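Local coordinates for Thg1-like uncharacterized protein (Bacillus thuringiensis, PDB 4KGM) that probably adds nucleotides to tRNA in the 3'-to-5' direction, like tRNA(His) guanylyltransferase, using a polymerase palm-like catalytic domain that binds ATP and magnesium, at residues Ile26-Gly31 with Glu76-Ile81; Leu69-Ser74 with Asn142-Arg147; Arg198-Ile203 with His221-Ile226. All blocks are in the same frame, centred on the assembly; numbering follows the deposited sequence.

All three contacts reach one antiparallel sheet; contacts 1 and 2 both touch ATP, contact 2 through S74, and in contact 3 the side chain of I200 is about 11 Å from it. Contact 1 joins strands 25-31 and 76-81 and carries D30 and G31 to the two magnesium ions. Contact 2, about 8 Å away between centres, sets helix 140-160 over the next strand, 67-73, and is tied to contact 1 by a salt bridge from R147 NH1 to E76 OE1 (2.7 Å) and a probable hydrogen bond between Y143 OH and S78 OG (2.6 Å). Contact 3 lies about 9 Å from contact 2 between centres; there Y71 OH lies 2.6 Å from R198 O. Contacts 1 and 3 do not touch.

Contact 1 of 3, residues Ile26-Gly31 with Glu76-Ile81; sequences IVRIDG and EISILI. With MG (magnesium ion), chain G; MG (magnesium ion), chain H; ATP (adenosine-5'-triphosphate), chain E.
D30 and E76 stand side by side on one face of two antiparallel strands, their side chains crossing, with the carboxylate planes 80° apart. D30 OD2 comes to 3.4 Å from E76 CB, while E76 OE1 stays 4.2 Å from that oxygen and turns to a salt bridge with R147. D30 holds CG anti to its backbone nitrogen (chi1 -169°), which sends the carboxylate between the two magnesium ions: OD1 binds one at 2.1 Å and OD2 the other at 2.3 Å. The carbonyl of G31 joins the first ion, D75 contributes to both, and ATP O2A bridges them. This is the two-metal arrangement of a polymerase palm, with the metal-binding aspartate at the end of an inner strand of the sheet. On the same face, the aliphatic part of R28 runs past S78, CD lying 3.6 Å from OG. E76 OE1 sits well out of the R28 guanidinium plane, so no N-H points at it and any attraction between the two groups is probably one of charge alone. R28 instead reaches Y143 and E12 of the second subunit, and S78 OG bonds to Y143. I26 closes this row by laying CD1 against L80. V27, I29, I77 and I79 fill the other face, where I81 CD1 reaches V27 CG2 (3.7 Å) and I29 CD1 touches I79 CD1. Helices 47-63 and 97-119 pack on this apolar side. Between the faces, the hydrogen-bonded pairs V27-I79 and I29-I77 each exchange two backbone bonds, with V27 N to I79 O the straightest (2.9 Å, 168°).

Contact 2 of 3, residues Leu69-Ser74 with Asn142-Arg147; sequences LVYHQS and NYFIWR. With ATP (adenosine-5'-triphosphate), chain E.
F144 meets the strand through one side of its ring, where L69 CD2 approaches CE1 to 3.7 Å. The methyl stands 4.2 Å from the ring centroid and 30° off its normal, an off-centre CH-pi contact. Y71 CB touches the same ring at CD1 (3.9 Å). Further along, Y71 CE2 packs on R147 CB (3.8 Å), the two side chains crossing at about a right angle. Q73 NE2 approaches R147 O at 3.6 Å, too far to count as a bond. Helix 140-160 thus lies along one face of the palm-like sheet, the short segments 142-147 and 69-73 running nearly parallel, at 16° and 10.3 Å between their axes. L69, Y71 and Q73 point at it, whereas V70 turns to the opposite face. In the second shell, Y143 CD2 lies 3.8 Å above the centre of the F144 ring, on one of its faces. R147 bends at chi2 and chi3, which turns its guanidinium away from the Y71 ring, toward a salt bridge with E76. Y71 OH is hydrogen-bonded to R198 O. Toward the nucleotide, S74 OG donates in plane to a lone pair of Q73 OE1, and S74 CA packs near the adenine N7.

Contact 3 of 3, residues Arg198-Ile203 with His221-Ile226; sequences RGICII and HETPII
R198 and T223 make the main polar link. The guanidinium grips the T223 carbonyl side-on: NE (3.3 Å) and NH2 (3.1 Å) both donate to O, which lies in the guanidinium plane at its edge. The two nitrogens reach that oxygen from opposite faces of the carbonyl plane, tilted 19° and 23° from it. R198 gets there with CG between its backbone nitrogen and carbonyl carbon (chi1 59°), then a chain extended as far as NE. A second polar link runs from C201 N to T223 OG1 (3.2 Å); that hydroxyl is less surely placed, and its weak bond to D220 OD2 is a further tie. Among the packing contacts, I225 CG1 lies over one face of the guanidinium, 3.4 Å above its plane and toward the rim, the two side chains crossing at about a right angle. T223 CG2 turns to C201 SG (3.9 Å), and I200 CG2 touches H221 CA at 4.1 Å. G199 takes positive phi as the chain leaves helix 194-198 for strand 200-206. The loop 221-226 folds back over the start of that strand, after edge strand 215-220. Q148 of helix 140-160 binds P224 O and I226 N on one flank, while Y232 of helix 231-237 packs against C201, T223 and I226, and strand 67-73 pairs with I200 and I202.

Contact 1 of 3, residues Ile26-Gly31 with Glu76-Ile81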
loop_
_atom_site.group_PDB
_atom_site.type_symbol
_atom_site.label_atom_id
_atom_site.label_comp_id
_atom_site.label_asym_id
_atom_site.label_seq_id
_atom_site.Cartn_x
_atom_site.Cartn_y
_atom_site.Cartn_z
ATOM N N ILE A 26 4.219 2.009 15.871
ATOM C CA ILE A 26 4.589 0.815 16.617
ATOM C C ILE A 26 5.370 -0.154 15.736
ATOM O O ILE A 26 4.938 -0.490 14.632
ATOM C CB ILE A 26 3.349 0.093 17.179
ATOM C CG1 ILE A 26 2.654 0.962 18.227
ATOM C CG2 ILE A 26 3.740 -1.247 17.782
ATOM C CD1 ILE A 26 3.476 1.180 19.473
ATOM N N VAL A 27 6.524 -0.597 16.230
ATOM C CA VAL A 27 7.320 -1.606 15.544
ATOM C C VAL A 27 7.435 -2.861 16.402
ATOM O O VAL A 27 7.877 -2.794 17.550
ATOM C CB VAL A 27 8.739 -1.096 15.244
ATOM C CG1 VAL A 27 9.562 -2.187 14.571
ATOM C CG2 VAL A 27 8.684 0.151 14.374
ATOM N N ARG A 28 7.031 -4.003 15.854
ATOM C CA ARG A 28 7.197 -5.267 16.563
ATOM C C ARG A 28 8.206 -6.185 15.874
ATOM O O ARG A 28 8.159 -6.391 14.660
ATOM C CB ARG A 28 5.859 -5.992 16.777
ATOM C CG ARG A 28 5.985 -7.209 17.699
ATOM C CD ARG A 28 4.641 -7.718 18.215
ATOM N NE ARG A 28 3.839 -8.352 17.172
ATOM C CZ ARG A 28 2.703 -7.852 16.695
ATOM N NH1 ARG A 28 2.226 -6.712 17.175
ATOM N NH2 ARG A 28 2.039 -8.497 15.744
ATOM N N ILE A 29 9.126 -6.718 16.661
ATOM C CA ILE A 29 10.133 -7.640 16.168
ATOM C C ILE A 29 9.934 -8.985 16.853
ATOM O O ILE A 29 9.863 -9.052 18.064
ATOM C CB ILE A 29 11.546 -7.092 16.445
ATOM C CG1 ILE A 29 11.818 -5.879 15.572
ATOM C CG2 ILE A 29 12.606 -8.140 16.194
ATOM C CD1 ILE A 29 12.751 -4.880 16.202
ATOM N N ASP A 30 9.831 -10.049 16.073
ATOM C CA ASP A 30 9.591 -11.379 16.628
ATOM C C ASP A 30 10.604 -12.402 16.116
ATOM O O ASP A 30 10.834 -12.511 14.913
ATOM C CB ASP A 30 8.167 -11.843 16.310
ATOM C CG ASP A 30 7.773 -13.092 17.079
ATOM O OD1 ASP A 30 8.091 -14.208 16.615
ATOM O OD2 ASP A 30 7.138 -12.959 18.149
ATOM N N GLY A 31 11.200 -13.151 17.041
ATOM C CA GLY A 31 12.201 -14.147 16.700
ATOM C C GLY A 31 11.675 -15.239 15.789
ATOM O O GLY A 31 10.574 -15.750 15.986
ATOM N N GLU A 76 9.455 -11.596 21.447
ATOM C CA GLU A 76 8.975 -10.444 20.698
ATOM C C GLU A 76 9.397 -9.124 21.334
ATOM O O GLU A 76 9.574 -9.033 22.550
ATOM C CB GLU A 76 7.455 -10.489 20.530
ATOM C CG GLU A 76 6.684 -9.993 21.738
ATOM C CD GLU A 76 5.204 -9.856 21.463
ATOM O OE1 GLU A 76 4.682 -10.611 20.615
ATOM O OE2 GLU A 76 4.565 -8.984 22.087
ATOM N N ILE A 77 9.566 -8.105 20.495
ATOM C CA ILE A 77 9.960 -6.779 20.952
ATOM C C ILE A 77 9.105 -5.704 20.284
ATOM O O ILE A 77 9.173 -5.514 19.070
ATOM C CB ILE A 77 11.443 -6.493 20.643
ATOM C CG1 ILE A 77 12.352 -7.455 21.411
ATOM C CG2 ILE A 77 11.793 -5.057 20.985
ATOM C CD1 ILE A 77 13.825 -7.201 21.189
ATOM N N SER A 78 8.297 -5.011 21.079
ATOM C CA SER A 78 7.478 -3.917 20.570
ATOM C C SER A 78 8.116 -2.575 20.904
ATOM O O SER A 78 8.566 -2.356 22.027
ATOM C CB SER A 78 6.060 -3.979 21.139
ATOM O OG SER A 78 5.340 -5.075 20.604
ATOM N N ILE A 79 8.154 -1.681 19.921
ATOM C CA ILE A 79 8.761 -0.368 20.104
ATOM C C ILE A 79 7.784 0.750 19.756
ATOM O O ILE A 79 7.216 0.769 18.661
ATOM C CB ILE A 79 10.023 -0.216 19.238
ATOM C CG1 ILE A 79 10.971 -1.395 19.471
ATOM C CG2 ILE A 79 10.711 1.113 19.527
ATOM C CD1 ILE A 79 12.077 -1.504 18.448
ATOM N N LEU A 80 7.584 1.674 20.692
ATOM C CA LEU A 80 6.738 2.838 20.454
ATOM C C LEU A 80 7.562 4.009 19.940
ATOM O O LEU A 80 8.467 4.492 20.624
ATOM C CB LEU A 80 5.997 3.252 21.727
ATOM C CG LEU A 80 5.349 4.641 21.688
ATOM C CD1 LEU A 80 4.258 4.712 20.628
ATOM C CD2 LEU A 80 4.800 5.030 23.049
ATOM N N ILE A 81 7.241 4.464 18.733
ATOM C CA ILE A 81 7.932 5.598 18.134
ATOM C C ILE A 81 6.969 6.762 17.925
ATOM O O ILE A 81 5.883 6.586 17.372
ATOM C CB ILE A 81 8.557 5.225 16.777
ATOM C CG1 ILE A 81 9.323 3.905 16.883
ATOM C CG2 ILE A 81 9.468 6.335 16.288
ATOM C CD1 ILE A 81 9.875 3.419 15.563
HETATM MG MG MG G . 8.787 -16.153 17.111
HETATM MG MG MG H . 6.606 -14.957 19.229
HETATM P PG ATP E . 7.734 -18.225 14.409
HETATM O O1G ATP E . 6.230 -18.368 14.424
HETATM O O2G ATP E . 8.379 -18.491 13.068
HETATM O O3G ATP E . 8.232 -16.973 15.089
HETATM P PB ATP E . 8.336 -19.341 16.936
HETATM O O1B ATP E . 9.221 -18.173 17.305
HETATM O O2B ATP E . 8.677 -20.712 17.467
HETATM O O3B ATP E . 8.240 -19.450 15.332
HETATM P PA ATP E . 6.535 -18.256 18.758
HETATM O O1A ATP E . 5.076 -18.406 19.112
HETATM O O2A ATP E . 7.162 -16.885 18.665
HETATM O O3A ATP E . 6.818 -19.027 17.375
HETATM O "O5'" ATP E . 7.420 -19.141 19.773
HETATM C "C5'" ATP E . 8.183 -18.528 20.809
HETATM C "C4'" ATP E . 9.031 -19.593 21.495
HETATM O "O4'" ATP E . 10.126 -19.001 22.198
HETATM C "C3'" ATP E . 8.224 -20.389 22.509
HETATM O "O3'" ATP E . 8.043 -21.729 22.043
HETATM C "C2'" ATP E . 9.049 -20.389 23.782
HETATM O "O2'" ATP E . 9.276 -21.730 24.226
HETATM C "C1'" ATP E . 10.364 -19.723 23.408
HETATM N N9 ATP E . 10.825 -18.811 24.488
HETATM C C8 ATP E . 10.464 -17.524 24.649
HETATM N N7 ATP E . 11.070 -16.978 25.735
HETATM C C5 ATP E . 11.842 -17.929 26.289
HETATM C C6 ATP E . 12.750 -18.024 27.456
HETATM N N6 ATP E . 12.960 -16.961 28.270
HETATM N N1 ATP E . 13.364 -19.207 27.680
HETATM C C2 ATP E . 13.165 -20.270 26.879
HETATM N N3 ATP E . 12.356 -20.257 25.805
HETATM C C4 ATP E . 11.678 -19.135 25.463
HETATM O O HOH W 1 4.793 -14.429 18.677
#

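Contact 2 of 3, residues Leu69-Ser74 with Asn142-Arg147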
loop_
_atom_site.group_PDB
_atom_site.type_symbol
_atom_site.label_atom_id
_atom_site.label_comp_id
_atom_site.label_asym_id
_atom_site.label_seq_id
_atom_site.Cartn_x
_atom_site.Cartn_y
_atom_site.Cartn_z
ATOM N N LEU A 69 9.457 4.106 24.087
ATOM C CA LEU A 69 9.303 2.957 24.968
ATOM C C LEU A 69 9.478 1.644 24.214
ATOM O O LEU A 69 9.059 1.512 23.064
ATOM C CB LEU A 69 7.934 3.000 25.660
ATOM C CG LEU A 69 7.631 1.966 26.748
ATOM C CD1 LEU A 69 6.789 2.592 27.847
ATOM C CD2 LEU A 69 6.918 0.750 26.173
ATOM N N VAL A 70 10.107 0.678 24.874
ATOM C CA VAL A 70 10.241 -0.665 24.328
ATOM C C VAL A 70 9.642 -1.666 25.307
ATOM O O VAL A 70 9.823 -1.540 26.514
ATOM C CB VAL A 70 11.713 -1.027 24.079
ATOM C CG1 VAL A 70 11.814 -2.373 23.381
ATOM C CG2 VAL A 70 12.396 0.058 23.254
ATOM N N TYR A 71 8.921 -2.653 24.788
ATOM C CA TYR A 71 8.336 -3.689 25.630
ATOM C C TYR A 71 8.773 -5.082 25.191
ATOM O O TYR A 71 8.605 -5.457 24.031
ATOM C CB TYR A 71 6.809 -3.594 25.618
ATOM C CG TYR A 71 6.127 -4.742 26.324
ATOM C CD1 TYR A 71 6.056 -4.786 27.712
ATOM C CD2 TYR A 71 5.553 -5.783 25.606
ATOM C CE1 TYR A 71 5.434 -5.835 28.363
ATOM C CE2 TYR A 71 4.931 -6.835 26.248
ATOM C CZ TYR A 71 4.873 -6.856 27.627
ATOM O OH TYR A 71 4.252 -7.902 28.270
ATOM N N HIS A 72 9.331 -5.848 26.125
ATOM C CA HIS A 72 9.744 -7.215 25.824
ATOM C C HIS A 72 8.864 -8.270 26.482
ATOM O O HIS A 72 8.402 -8.105 27.612
ATOM C CB HIS A 72 11.201 -7.463 26.214
ATOM C CG HIS A 72 11.604 -8.902 26.111
ATOM N ND1 HIS A 72 11.745 -9.719 27.212
ATOM C CD2 HIS A 72 11.861 -9.680 25.032
ATOM C CE1 HIS A 72 12.090 -10.931 26.818
ATOM N NE2 HIS A 72 12.166 -10.935 25.500
ATOM N N GLN A 73 8.649 -9.358 25.753
ATOM C CA GLN A 73 7.955 -10.532 26.258
ATOM C C GLN A 73 8.256 -11.700 25.326
ATOM O O GLN A 73 8.170 -11.558 24.107
ATOM C CB GLN A 73 6.450 -10.280 26.337
ATOM C CG GLN A 73 5.610 -11.536 26.231
ATOM C CD GLN A 73 4.985 -11.702 24.863
ATOM O OE1 GLN A 73 5.243 -12.680 24.163
ATOM N NE2 GLN A 73 4.149 -10.744 24.476
ATOM N N SER A 74 8.620 -12.843 25.904
ATOM C CA SER A 74 9.002 -14.022 25.129
ATOM C C SER A 74 10.086 -13.695 24.103
ATOM O O SER A 74 11.176 -13.248 24.458
ATOM C CB SER A 74 7.784 -14.635 24.430
ATOM O OG SER A 74 6.732 -14.875 25.346
ATOM N N ASN A 142 -3.744 0.808 24.892
ATOM C CA ASN A 142 -4.467 -0.417 24.572
ATOM C C ASN A 142 -3.621 -1.438 23.810
ATOM O O ASN A 142 -3.886 -2.638 23.875
ATOM C CB ASN A 142 -5.749 -0.102 23.795
ATOM C CG ASN A 142 -6.824 0.523 24.664
ATOM O OD1 ASN A 142 -7.210 1.673 24.463
ATOM N ND2 ASN A 142 -7.316 -0.237 25.634
ATOM N N TYR A 143 -2.607 -0.968 23.089
ATOM C CA TYR A 143 -1.712 -1.876 22.377
ATOM C C TYR A 143 -0.859 -2.687 23.345
ATOM O O TYR A 143 -0.772 -3.910 23.236
ATOM C CB TYR A 143 -0.799 -1.126 21.400
ATOM C CG TYR A 143 0.271 -2.022 20.811
ATOM C CD1 TYR A 143 -0.020 -2.886 19.764
ATOM C CD2 TYR A 143 1.565 -2.021 21.319
ATOM C CE1 TYR A 143 0.947 -3.716 19.233
ATOM C CE2 TYR A 143 2.536 -2.849 20.795
ATOM C CZ TYR A 143 2.222 -3.694 19.753
ATOM O OH TYR A 143 3.189 -4.518 19.226
ATOM N N PHE A 144 -0.213 -1.995 24.278
ATOM C CA PHE A 144 0.647 -2.649 25.254
ATOM C C PHE A 144 -0.163 -3.477 26.250
ATOM O O PHE A 144 0.298 -4.516 26.722
ATOM C CB PHE A 144 1.522 -1.620 25.973
ATOM C CG PHE A 144 2.483 -0.909 25.063
ATOM C CD1 PHE A 144 3.652 -1.528 24.648
ATOM C CD2 PHE A 144 2.216 0.376 24.617
ATOM C CE1 PHE A 144 4.539 -0.877 23.806
ATOM C CE2 PHE A 144 3.099 1.033 23.777
ATOM C CZ PHE A 144 4.262 0.406 23.371
ATOM N N ILE A 145 -1.371 -3.012 26.562
ATOM C CA ILE A 145 -2.301 -3.787 27.375
ATOM C C ILE A 145 -2.618 -5.097 26.664
ATOM O O ILE A 145 -2.695 -6.157 27.287
ATOM C CB ILE A 145 -3.610 -3.013 27.632
ATOM C CG1 ILE A 145 -3.349 -1.807 28.534
ATOM C CG2 ILE A 145 -4.658 -3.916 28.268
ATOM C CD1 ILE A 145 -4.539 -0.884 28.682
ATOM N N TRP A 146 -2.788 -5.014 25.348
ATOM C CA TRP A 146 -3.045 -6.188 24.526
ATOM C C TRP A 146 -1.833 -7.110 24.518
ATOM O O TRP A 146 -1.969 -8.332 24.470
ATOM C CB TRP A 146 -3.400 -5.758 23.103
ATOM C CG TRP A 146 -3.571 -6.883 22.133
ATOM C CD1 TRP A 146 -4.376 -7.975 22.275
ATOM C CD2 TRP A 146 -2.949 -7.008 20.849
ATOM N NE1 TRP A 146 -4.281 -8.781 21.167
ATOM C CE2 TRP A 146 -3.412 -8.208 20.275
ATOM C CE3 TRP A 146 -2.040 -6.223 20.131
ATOM C CZ2 TRP A 146 -2.997 -8.645 19.018
ATOM C CZ3 TRP A 146 -1.629 -6.659 18.882
ATOM C CH2 TRP A 146 -2.108 -7.859 18.338
ATOM N N ARG A 147 -0.646 -6.516 24.579
ATOM C CA ARG A 147 0.595 -7.281 24.575
ATOM C C ARG A 147 0.872 -7.929 25.929
ATOM O O ARG A 147 1.402 -9.039 25.996
ATOM C CB ARG A 147 1.770 -6.396 24.160
ATOM C CG ARG A 147 1.742 -5.962 22.699
ATOM C CD ARG A 147 2.082 -7.115 21.768
ATOM N NE ARG A 147 0.904 -7.859 21.333
ATOM C CZ ARG A 147 0.950 -9.046 20.736
ATOM N NH1 ARG A 147 2.117 -9.634 20.515
ATOM N NH2 ARG A 147 -0.172 -9.650 20.369
HETATM P PG ATP E . 7.734 -18.225 14.409
HETATM O O1G ATP E . 6.230 -18.368 14.424
HETATM O O2G ATP E . 8.379 -18.491 13.068
HETATM O O3G ATP E . 8.232 -16.973 15.089
HETATM P PB ATP E . 8.336 -19.341 16.936
HETATM O O1B ATP E . 9.221 -18.173 17.305
HETATM O O2B ATP E . 8.677 -20.712 17.467
HETATM O O3B ATP E . 8.240 -19.450 15.332
HETATM P PA ATP E . 6.535 -18.256 18.758
HETATM O O1A ATP E . 5.076 -18.406 19.112
HETATM O O2A ATP E . 7.162 -16.885 18.665
HETATM O O3A ATP E . 6.818 -19.027 17.375
HETATM O "O5'" ATP E . 7.420 -19.141 19.773
HETATM C "C5'" ATP E . 8.183 -18.528 20.809
HETATM C "C4'" ATP E . 9.031 -19.593 21.495
HETATM O "O4'" ATP E . 10.126 -19.001 22.198
HETATM C "C3'" ATP E . 8.224 -20.389 22.509
HETATM O "O3'" ATP E . 8.043 -21.729 22.043
HETATM C "C2'" ATP E . 9.049 -20.389 23.782
HETATM O "O2'" ATP E . 9.276 -21.730 24.226
HETATM C "C1'" ATP E . 10.364 -19.723 23.408
HETATM N N9 ATP E . 10.825 -18.811 24.488
HETATM C C8 ATP E . 10.464 -17.524 24.649
HETATM N N7 ATP E . 11.070 -16.978 25.735
HETATM C C5 ATP E . 11.842 -17.929 26.289
HETATM C C6 ATP E . 12.750 -18.024 27.456
HETATM N N6 ATP E . 12.960 -16.961 28.270
HETATM N N1 ATP E . 13.364 -19.207 27.680
HETATM C C2 ATP E . 13.165 -20.270 26.879
HETATM N N3 ATP E . 12.356 -20.257 25.805
HETATM C C4 ATP E . 11.678 -19.135 25.463
#

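Contact 3 of 3, residues Arg198-Ile203 with His221-Ile226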
loop_
_atom_site.group_PDB
_atom_site.type_symbol
_atom_site.label_atom_id
_atom_site.label_comp_id
_atom_site.label_asym_id
_atom_site.label_seq_id
_atom_site.Cartn_x
_atom_site.Cartn_y
_atom_site.Cartn_z
ATOM N N ARG A 198 4.343 -10.944 33.117
ATOM C CA ARG A 198 3.742 -10.009 32.170
ATOM C C ARG A 198 4.775 -9.188 31.396
ATOM O O ARG A 198 4.459 -8.118 30.873
ATOM C CB ARG A 198 2.781 -9.070 32.901
ATOM C CG ARG A 198 3.445 -8.248 33.995
ATOM C CD ARG A 198 2.506 -7.187 34.541
ATOM N NE ARG A 198 3.160 -6.345 35.540
ATOM C CZ ARG A 198 3.083 -6.545 36.851
ATOM N NH1 ARG A 198 2.375 -7.560 37.328
ATOM N NH2 ARG A 198 3.711 -5.730 37.686
ATOM N N GLY A 199 6.006 -9.688 31.326
ATOM C CA GLY A 199 7.072 -9.000 30.617
ATOM C C GLY A 199 7.467 -7.691 31.275
ATOM O O GLY A 199 6.925 -7.324 32.317
ATOM N N ILE A 200 8.417 -6.984 30.668
ATOM C CA ILE A 200 8.854 -5.691 31.188
ATOM C C ILE A 200 9.060 -4.653 30.089
ATOM O O ILE A 200 9.062 -4.979 28.902
ATOM C CB ILE A 200 10.147 -5.813 32.026
ATOM C CG1 ILE A 200 11.119 -6.810 31.387
ATOM C CG2 ILE A 200 9.823 -6.229 33.452
ATOM C CD1 ILE A 200 11.961 -6.234 30.266
ATOM N N CYS A 201 9.242 -3.404 30.501
ATOM C CA CYS A 201 9.493 -2.316 29.566
ATOM C C CYS A 201 10.912 -1.777 29.694
ATOM O O CYS A 201 11.591 -2.010 30.695
ATOM C CB CYS A 201 8.491 -1.179 29.774
ATOM S SG CYS A 201 6.858 -1.476 29.076
ATOM N N ILE A 202 11.350 -1.059 28.665
ATOM C CA ILE A 202 12.636 -0.375 28.681
ATOM C C ILE A 202 12.395 1.114 28.487
ATOM O O ILE A 202 11.918 1.538 27.435
ATOM C CB ILE A 202 13.554 -0.876 27.556
ATOM C CG1 ILE A 202 13.603 -2.405 27.552
ATOM C CG2 ILE A 202 14.944 -0.278 27.695
ATOM C CD1 ILE A 202 14.139 -3.005 28.821
ATOM N N ILE A 203 12.714 1.904 29.507
ATOM C CA ILE A 203 12.457 3.339 29.478
ATOM C C ILE A 203 13.736 4.121 29.754
ATOM O O ILE A 203 14.594 3.671 30.511
ATOM C CB ILE A 203 11.375 3.734 30.515
ATOM C CG1 ILE A 203 10.071 2.985 30.240
ATOM C CG2 ILE A 203 11.114 5.235 30.504
ATOM C CD1 ILE A 203 8.885 3.544 30.992
ATOM N N HIS A 221 11.981 -3.253 36.256
ATOM C CA HIS A 221 11.384 -4.472 36.791
ATOM C C HIS A 221 10.155 -4.152 37.636
ATOM O O HIS A 221 9.438 -5.051 38.075
ATOM C CB HIS A 221 12.411 -5.267 37.597
ATOM C CG HIS A 221 13.563 -5.764 36.779
ATOM N ND1 HIS A 221 13.484 -6.892 35.991
ATOM C CD2 HIS A 221 14.819 -5.282 36.622
ATOM C CE1 HIS A 221 14.641 -7.086 35.385
ATOM N NE2 HIS A 221 15.468 -6.123 35.750
ATOM N N GLU A 222 9.922 -2.862 37.855
ATOM C CA GLU A 222 8.717 -2.405 38.530
ATOM C C GLU A 222 7.692 -1.949 37.495
ATOM O O GLU A 222 6.817 -1.134 37.790
ATOM C CB GLU A 222 9.039 -1.264 39.497
ATOM N N THR A 223 7.816 -2.479 36.280
ATOM C CA THR A 223 6.877 -2.178 35.206
ATOM C C THR A 223 5.480 -2.638 35.595
ATOM O O THR A 223 5.252 -3.828 35.815
ATOM C CB THR A 223 7.283 -2.863 33.888
ATOM O OG1 THR A 223 8.587 -2.418 33.495
ATOM C CG2 THR A 223 6.289 -2.531 32.787
ATOM N N PRO A 224 4.538 -1.691 35.682
ATOM C CA PRO A 224 3.184 -1.972 36.166
ATOM C C PRO A 224 2.318 -2.678 35.134
ATOM O O PRO A 224 2.717 -2.833 33.979
ATOM C CB PRO A 224 2.624 -0.575 36.433
ATOM C CG PRO A 224 3.323 0.289 35.441
ATOM C CD PRO A 224 4.715 -0.271 35.327
ATOM N N ILE A 225 1.138 -3.113 35.563
ATOM C CA ILE A 225 0.131 -3.605 34.639
ATOM C C ILE A 225 -0.489 -2.387 33.975
ATOM O O ILE A 225 -1.124 -1.568 34.642
ATOM C CB ILE A 225 -0.960 -4.406 35.370
ATOM C CG1 ILE A 225 -0.331 -5.497 36.239
ATOM C CG2 ILE A 225 -1.937 -5.009 34.375
ATOM C CD1 ILE A 225 -1.338 -6.318 37.014
ATOM N N ILE A 226 -0.290 -2.261 32.666
ATOM C CA ILE A 226 -0.701 -1.066 31.934
ATOM C C ILE A 226 -2.193 -0.763 32.089
ATOM O O ILE A 226 -2.592 0.400 32.176
ATOM C CB ILE A 226 -0.345 -1.167 30.434
ATOM C CG1 ILE A 226 1.105 -1.621 30.255
ATOM C CG2 ILE A 226 -0.570 0.169 29.740
ATOM C CD1 ILE A 226 2.122 -0.643 30.786
#